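Local structure of flagellar basal body protein (Helicobacter pylori, 5NPY) at residues 378-383 / 395-400; 226-231 / 275-280. The protein probably serves as a structural subunit of the flagellar hook, the curved joint that links the basal body rod to the filament. One frame throughout, in Å; residues are numbered along the deposited sequence.

Interaction 1. Residues 378-383 / 395-400; sequences YMTNSN and NQTWEV. With 144 (tris-hydroxymethyl-methyl-ammonium), chain B.
Met379 lies across the indole of Trp398, where the antiparallel strands 370-381 and 396-406 pair. Its CB sits over the centre of the six-membered ring, 3.8 Å from the centroid, a CH-pi contact. CG is anti to the backbone N (chi1 -167°), and this carries the chain along the indole. CG meets Trp398 CE2 and, at 3.6 Å, Thr397 O. SD is 3.8 Å from Trp398 CZ2 and lies oblique to the ring, a Met-aromatic contact.

Thr380 and Asn381 both face Thr397, a classic beta bulge. Thr397 O takes a nearly straight bond from Thr380 N at 3.0 Å (176°) and a weak one from Asn381 N. Asn381 ND2 adds a bond to Asn395 O, coming from above the carbonyl plane, while Asn381 OD1 accepts from Arg393 NE.

The bulge brings two threonine hydroxyls together. Thr397 OG1 donates to Thr380 OG1 over 2.6 Å, and Thr380 OG1 donates to O3 of the bound tris-hydroxymethyl-methyl-ammonium at 2.9 Å. O3 in turn donates to Glu399 OE2 at 2.7 Å. The ligand's O4 gives Thr397 OG1 a weak bond. The hydroxyls thus form a relay ending on a carboxylate, whose negative charge probably also suits the cationic ligand. Met379 packs on Trp398 on one face of the strand pair; on the other, Thr380, Thr397 and Glu399 hold the ligand through polar atoms.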
loop_
_atom_site.group_PDB
_atom_site.type_symbol
_atom_site.label_atom_id
_atom_site.label_comp_id
_atom_site.label_asym_id
_atom_site.label_seq_id
_atom_site.Cartn_x
_atom_site.Cartn_y
_atom_site.Cartn_z
ATOM N N TYR A 378 16.079 -8.192 2.377
ATOM C CA TYR A 378 17.156 -9.169 2.313
ATOM C C TYR A 378 16.624 -10.469 2.883
ATOM O O TYR A 378 16.117 -10.479 4.009
ATOM C CB TYR A 378 18.380 -8.701 3.098
ATOM C CG TYR A 378 18.841 -7.288 2.774
ATOM C CD1 TYR A 378 18.430 -6.200 3.539
ATOM C CD2 TYR A 378 19.693 -7.046 1.721
ATOM C CE1 TYR A 378 18.852 -4.899 3.243
ATOM C CE2 TYR A 378 20.105 -5.765 1.409
ATOM C CZ TYR A 378 19.682 -4.699 2.172
ATOM O OH TYR A 378 20.099 -3.435 1.857
ATOM N N MET A 379 16.736 -11.567 2.123
ATOM C CA MET A 379 16.202 -12.861 2.564
ATOM C C MET A 379 17.166 -13.564 3.497
ATOM O O MET A 379 18.356 -13.685 3.202
ATOM C CB MET A 379 15.899 -13.783 1.394
ATOM C CG MET A 379 15.065 -14.997 1.800
ATOM S SD MET A 379 14.503 -15.865 0.294
ATOM C CE MET A 379 15.668 -17.202 0.219
ATOM N N THR A 380 16.643 -14.069 4.605
ATOM C CA THR A 380 17.488 -14.598 5.661
ATOM C C THR A 380 17.235 -16.059 5.960
ATOM O O THR A 380 18.117 -16.717 6.522
ATOM C CB THR A 380 17.287 -13.797 6.965
ATOM O OG1 THR A 380 15.893 -13.853 7.341
ATOM C CG2 THR A 380 17.697 -12.338 6.775
ATOM N N ASN A 381 16.060 -16.570 5.630
ATOM C CA ASN A 381 15.676 -17.928 5.957
ATOM C C ASN A 381 14.740 -18.447 4.881
ATOM O O ASN A 381 13.816 -17.742 4.469
ATOM C CB ASN A 381 14.973 -18.023 7.319
ATOM C CG ASN A 381 14.897 -19.440 7.816
ATOM O OD1 ASN A 381 15.908 -20.024 8.190
ATOM N ND2 ASN A 381 13.707 -20.016 7.784
ATOM N N SER A 382 14.966 -19.678 4.444
ATOM C CA SER A 382 14.092 -20.271 3.442
ATOM C C SER A 382 13.275 -21.393 4.074
ATOM O O SER A 382 13.709 -22.033 5.041
ATOM C CB SER A 382 14.902 -20.785 2.248
ATOM O OG SER A 382 15.556 -21.982 2.597
ATOM N N ASN A 383 12.069 -21.600 3.554
ATOM C CA ASN A 383 11.172 -22.625 4.088
ATOM C C ASN A 383 11.511 -23.967 3.434
ATOM O O ASN A 383 11.178 -24.220 2.279
ATOM C CB ASN A 383 9.715 -22.229 3.882
ATOM C CG ASN A 383 8.745 -23.423 3.989
ATOM O OD1 ASN A 383 8.036 -23.755 3.033
ATOM N ND2 ASN A 383 8.737 -24.079 5.140
ATOM N N ASN A 395 9.516 -20.922 8.924
ATOM C CA ASN A 395 8.974 -19.897 8.038
ATOM C C ASN A 395 10.061 -19.186 7.242
ATOM O O ASN A 395 11.129 -18.849 7.774
ATOM C CB ASN A 395 8.193 -18.862 8.835
ATOM C CG ASN A 395 6.956 -19.416 9.391
ATOM O OD1 ASN A 395 6.551 -20.502 8.997
ATOM N ND2 ASN A 395 6.332 -18.696 10.332
ATOM N N GLN A 396 9.766 -18.924 5.969
ATOM C CA GLN A 396 10.631 -18.060 5.181
ATOM C C GLN A 396 10.585 -16.656 5.759
ATOM O O GLN A 396 9.520 -16.162 6.145
ATOM C CB GLN A 396 10.200 -18.039 3.721
ATOM C CG GLN A 396 10.630 -16.793 2.986
ATOM C CD GLN A 396 10.750 -17.029 1.517
ATOM O OE1 GLN A 396 11.220 -18.090 1.086
ATOM N NE2 GLN A 396 10.325 -16.044 0.715
ATOM N N THR A 397 11.749 -16.015 5.851
ATOM C CA THR A 397 11.803 -14.676 6.424
ATOM C C THR A 397 12.709 -13.790 5.595
ATOM O O THR A 397 13.705 -14.240 5.025
ATOM C CB THR A 397 12.295 -14.635 7.925
ATOM O OG1 THR A 397 13.667 -15.038 8.020
ATOM C CG2 THR A 397 11.438 -15.521 8.793
ATOM N N TRP A 398 12.367 -12.513 5.591
ATOM C CA TRP A 398 13.190 -11.442 5.055
ATOM C C TRP A 398 13.366 -10.400 6.146
ATOM O O TRP A 398 12.452 -10.180 6.940
ATOM C CB TRP A 398 12.537 -10.791 3.813
ATOM C CG TRP A 398 12.287 -11.722 2.680
ATOM C CD1 TRP A 398 11.523 -12.850 2.697
ATOM C CD2 TRP A 398 12.761 -11.578 1.324
ATOM N NE1 TRP A 398 11.496 -13.422 1.436
ATOM C CE2 TRP A 398 12.255 -12.665 0.585
ATOM C CE3 TRP A 398 13.571 -10.636 0.671
ATOM C CZ2 TRP A 398 12.541 -12.849 -0.766
ATOM C CZ3 TRP A 398 13.842 -10.811 -0.667
ATOM C CH2 TRP A 398 13.325 -11.910 -1.376
ATOM N N GLU A 399 14.531 -9.745 6.177
ATOM C CA GLU A 399 14.725 -8.563 7.018
ATOM C C GLU A 399 14.637 -7.309 6.162
ATOM O O GLU A 399 15.374 -7.173 5.167
ATOM C CB GLU A 399 16.066 -8.586 7.759
ATOM C CG GLU A 399 16.207 -9.783 8.659
ATOM C CD GLU A 399 17.242 -9.596 9.736
ATOM O OE1 GLU A 399 17.506 -8.437 10.112
ATOM O OE2 GLU A 399 17.775 -10.614 10.209
ATOM N N VAL A 400 13.778 -6.375 6.587
ATOM C CA VAL A 400 13.416 -5.191 5.808
ATOM C C VAL A 400 13.960 -3.920 6.472
ATOM O O VAL A 400 13.691 -3.650 7.650
ATOM C CB VAL A 400 11.891 -5.101 5.636
ATOM C CG1 VAL A 400 11.532 -3.914 4.762
ATOM C CG2 VAL A 400 11.267 -6.488 5.141
HETATM C C1 144 B . 15.832 -15.005 12.815
HETATM N N 144 B . 16.297 -14.562 11.500
HETATM C C2 144 B . 17.719 -14.872 11.350
HETATM O O2 144 B . 18.571 -13.953 11.988
HETATM C C3 144 B . 16.104 -13.124 11.357
HETATM O O3 144 B . 16.122 -12.754 9.996
HETATM C C4 144 B . 15.592 -15.209 10.380
HETATM O O4 144 B . 14.634 -16.205 10.663
#

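Interaction 2. Residues 226-231 / 275-280; sequences NQDINA and QFKTLG. With 144 (tris-hydroxymethyl-methyl-ammonium), chain B.
Asp228 and Lys277 form a salt bridge, with Lys277 NZ 3.0 Å from Asp228 OD1. NZ approaches from above the carboxylate plane. The lysine chain runs out extended and bends only at its last torsion (chi4 86°), which turns NZ to the acid. NZ also donates to Ser382 O, and OD1 accepts from Ser382 N. The other oxygen, OD2, accepts from Asn230 N at 2.9 Å, closing an Asx turn, and is bonded to the Tyr266 hydroxyl. Both carboxylate oxygens therefore have two partners.

Two backbone bonds flank Thr278. Leu279 N donates to Gln227 O at 2.9 Å, and Ile229 N donates to Lys277 O at 3.0 Å. Gln227 NE2 is shared between Ala231 O, at 2.9 Å, and Met379 O. Thr278 is the N-cap of helix 279-289, and its OG1 accepts from Asp281 N. A water 2.7 Å from Thr278 OG1 bonds weakly to Asn226 OD1. Apolar contacts are few: Ile229 CG1 meets Leu279 CD2 at 3.9 Å, and Ile229 CG2 nears the Phe276 ring.

The loop after helix 221-226 is thus held between the start of helix 279-289 and strand 370-381, with edge strand 275-276 beside it.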
loop_
_atom_site.group_PDB
_atom_site.type_symbol
_atom_site.label_atom_id
_atom_site.label_comp_id
_atom_site.label_asym_id
_atom_site.label_seq_id
_atom_site.Cartn_x
_atom_site.Cartn_y
_atom_site.Cartn_z
ATOM N N ASN A 226 23.488 -16.305 11.434
ATOM C CA ASN A 226 22.085 -16.701 11.362
ATOM C C ASN A 226 21.522 -16.744 9.937
ATOM O O ASN A 226 20.312 -16.927 9.778
ATOM C CB ASN A 226 21.219 -15.765 12.221
ATOM C CG ASN A 226 21.585 -15.821 13.706
ATOM O OD1 ASN A 226 22.281 -16.741 14.155
ATOM N ND2 ASN A 226 21.111 -14.835 14.475
ATOM N N GLN A 227 22.353 -16.568 8.915
ATOM C CA GLN A 227 21.875 -16.603 7.542
ATOM C C GLN A 227 21.737 -18.053 7.087
ATOM O O GLN A 227 22.683 -18.835 7.158
ATOM C CB GLN A 227 22.805 -15.817 6.622
ATOM C CG GLN A 227 22.407 -15.802 5.163
ATOM C CD GLN A 227 21.261 -14.886 4.913
ATOM O OE1 GLN A 227 20.881 -14.063 5.780
ATOM N NE2 GLN A 227 20.651 -15.031 3.732
ATOM N N ASP A 228 20.534 -18.420 6.685
ATOM C CA ASP A 228 20.281 -19.709 6.057
ATOM C C ASP A 228 21.133 -19.825 4.777
ATOM O O ASP A 228 21.051 -18.981 3.877
ATOM C CB ASP A 228 18.773 -19.813 5.762
ATOM C CG ASP A 228 18.349 -21.164 5.146
ATOM O OD1 ASP A 228 17.128 -21.420 5.105
ATOM O OD2 ASP A 228 19.203 -21.951 4.685
ATOM N N ILE A 229 21.981 -20.849 4.716
ATOM C CA ILE A 229 22.865 -21.026 3.563
ATOM C C ILE A 229 22.076 -21.263 2.265
ATOM O O ILE A 229 22.580 -20.972 1.174
ATOM C CB ILE A 229 23.864 -22.168 3.851
ATOM C CG1 ILE A 229 25.014 -22.152 2.852
ATOM C CG2 ILE A 229 23.170 -23.541 3.851
ATOM C CD1 ILE A 229 26.088 -23.154 3.172
ATOM N N ASN A 230 20.838 -21.789 2.351
ATOM C CA ASN A 230 19.950 -21.898 1.189
ATOM C C ASN A 230 19.352 -20.557 0.771
ATOM O O ASN A 230 18.794 -20.469 -0.333
ATOM C CB ASN A 230 18.802 -22.880 1.466
ATOM C CG ASN A 230 18.074 -23.316 0.188
ATOM O OD1 ASN A 230 18.704 -23.878 -0.733
ATOM N ND2 ASN A 230 16.773 -23.108 0.134
ATOM N N ALA A 231 19.428 -19.534 1.629
ATOM C CA ALA A 231 18.996 -18.172 1.284
ATOM C C ALA A 231 20.153 -17.370 0.700
ATOM O O ALA A 231 20.405 -16.219 1.076
ATOM C CB ALA A 231 18.403 -17.465 2.505
ATOM N N GLN A 275 23.255 -32.270 11.029
ATOM C CA GLN A 275 22.432 -31.405 10.196
ATOM C C GLN A 275 22.758 -29.941 10.468
ATOM O O GLN A 275 23.129 -29.562 11.574
ATOM C CB GLN A 275 20.943 -31.683 10.415
ATOM C CG GLN A 275 20.556 -33.104 10.013
ATOM C CD GLN A 275 19.152 -33.237 9.430
ATOM O OE1 GLN A 275 18.313 -32.340 9.553
ATOM N NE2 GLN A 275 18.892 -34.374 8.797
ATOM N N PHE A 276 22.661 -29.130 9.429
ATOM C CA PHE A 276 22.925 -27.702 9.528
ATOM C C PHE A 276 21.971 -26.982 8.603
ATOM O O PHE A 276 21.464 -27.557 7.628
ATOM C CB PHE A 276 24.358 -27.312 9.138
ATOM C CG PHE A 276 24.693 -27.592 7.680
ATOM C CD1 PHE A 276 24.964 -28.907 7.251
ATOM C CD2 PHE A 276 24.750 -26.552 6.741
ATOM C CE1 PHE A 276 25.275 -29.189 5.907
ATOM C CE2 PHE A 276 25.071 -26.825 5.384
ATOM C CZ PHE A 276 25.329 -28.153 4.967
ATOM N N LYS A 277 21.742 -25.716 8.925
ATOM C CA LYS A 277 20.844 -24.877 8.156
ATOM C C LYS A 277 21.505 -23.526 7.891
ATOM O O LYS A 277 21.537 -23.065 6.740
ATOM C CB LYS A 277 19.536 -24.684 8.903
ATOM C CG LYS A 277 18.525 -23.863 8.125
ATOM C CD LYS A 277 17.157 -24.207 8.549
ATOM C CE LYS A 277 16.161 -23.212 7.965
ATOM N NZ LYS A 277 15.706 -23.577 6.600
ATOM N N THR A 278 22.060 -22.894 8.935
ATOM C CA THR A 278 22.671 -21.570 8.828
ATOM C C THR A 278 24.166 -21.677 8.612
ATOM O O THR A 278 24.775 -22.726 8.819
ATOM C CB THR A 278 22.449 -20.738 10.091
ATOM O OG1 THR A 278 23.189 -21.337 11.161
ATOM C CG2 THR A 278 20.970 -20.622 10.454
ATOM N N LEU A 279 24.772 -20.536 8.272
ATOM C CA LEU A 279 26.229 -20.478 8.196
ATOM C C LEU A 279 26.850 -20.734 9.562
ATOM O O LEU A 279 27.909 -21.369 9.665
ATOM C CB LEU A 279 26.682 -19.121 7.643
ATOM C CG LEU A 279 26.382 -18.825 6.169
ATOM C CD1 LEU A 279 26.782 -17.399 5.849
ATOM C CD2 LEU A 279 27.092 -19.818 5.246
ATOM N N GLY A 280 26.198 -20.239 10.623
ATOM C CA GLY A 280 26.636 -20.562 11.965
ATOM C C GLY A 280 26.594 -22.053 12.247
ATOM O O GLY A 280 27.589 -22.638 12.680
HETATM C C1 144 B . 15.832 -15.005 12.815
HETATM N N 144 B . 16.297 -14.562 11.500
HETATM C C2 144 B . 17.719 -14.872 11.350
HETATM O O2 144 B . 18.571 -13.953 11.988
HETATM C C3 144 B . 16.104 -13.124 11.357
HETATM O O3 144 B . 16.122 -12.754 9.996
HETATM C C4 144 B . 15.592 -15.209 10.380
HETATM O O4 144 B . 14.634 -16.205 10.663
HETATM O O HOH W 1 22.576 -20.048 13.480
#

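Both interactions are largely buried, and they abut, their centres about 11 Å apart. Interaction 1 pairs two long strands of one antiparallel sheet. Interaction 2 joins a loop to a strand-helix junction at the edge of another sheet. Segment 226-231 ties interaction 2 to strand 370-381 and the residues just past it: Asp228 and Thr380 share a backbone hydrogen bond, and Asn230 ND2 bonds to Ser382 OG. Their chemistry follows their place. The strand pair relies on ladder bonds, an aromatic contact and a hydroxyl relay, whereas the loop contact centres on a salt bridge whose atoms have further partners. Both border the ligand, interaction 1 through hydrogen bonds and interaction 2 through Asn226 CB packing alongside.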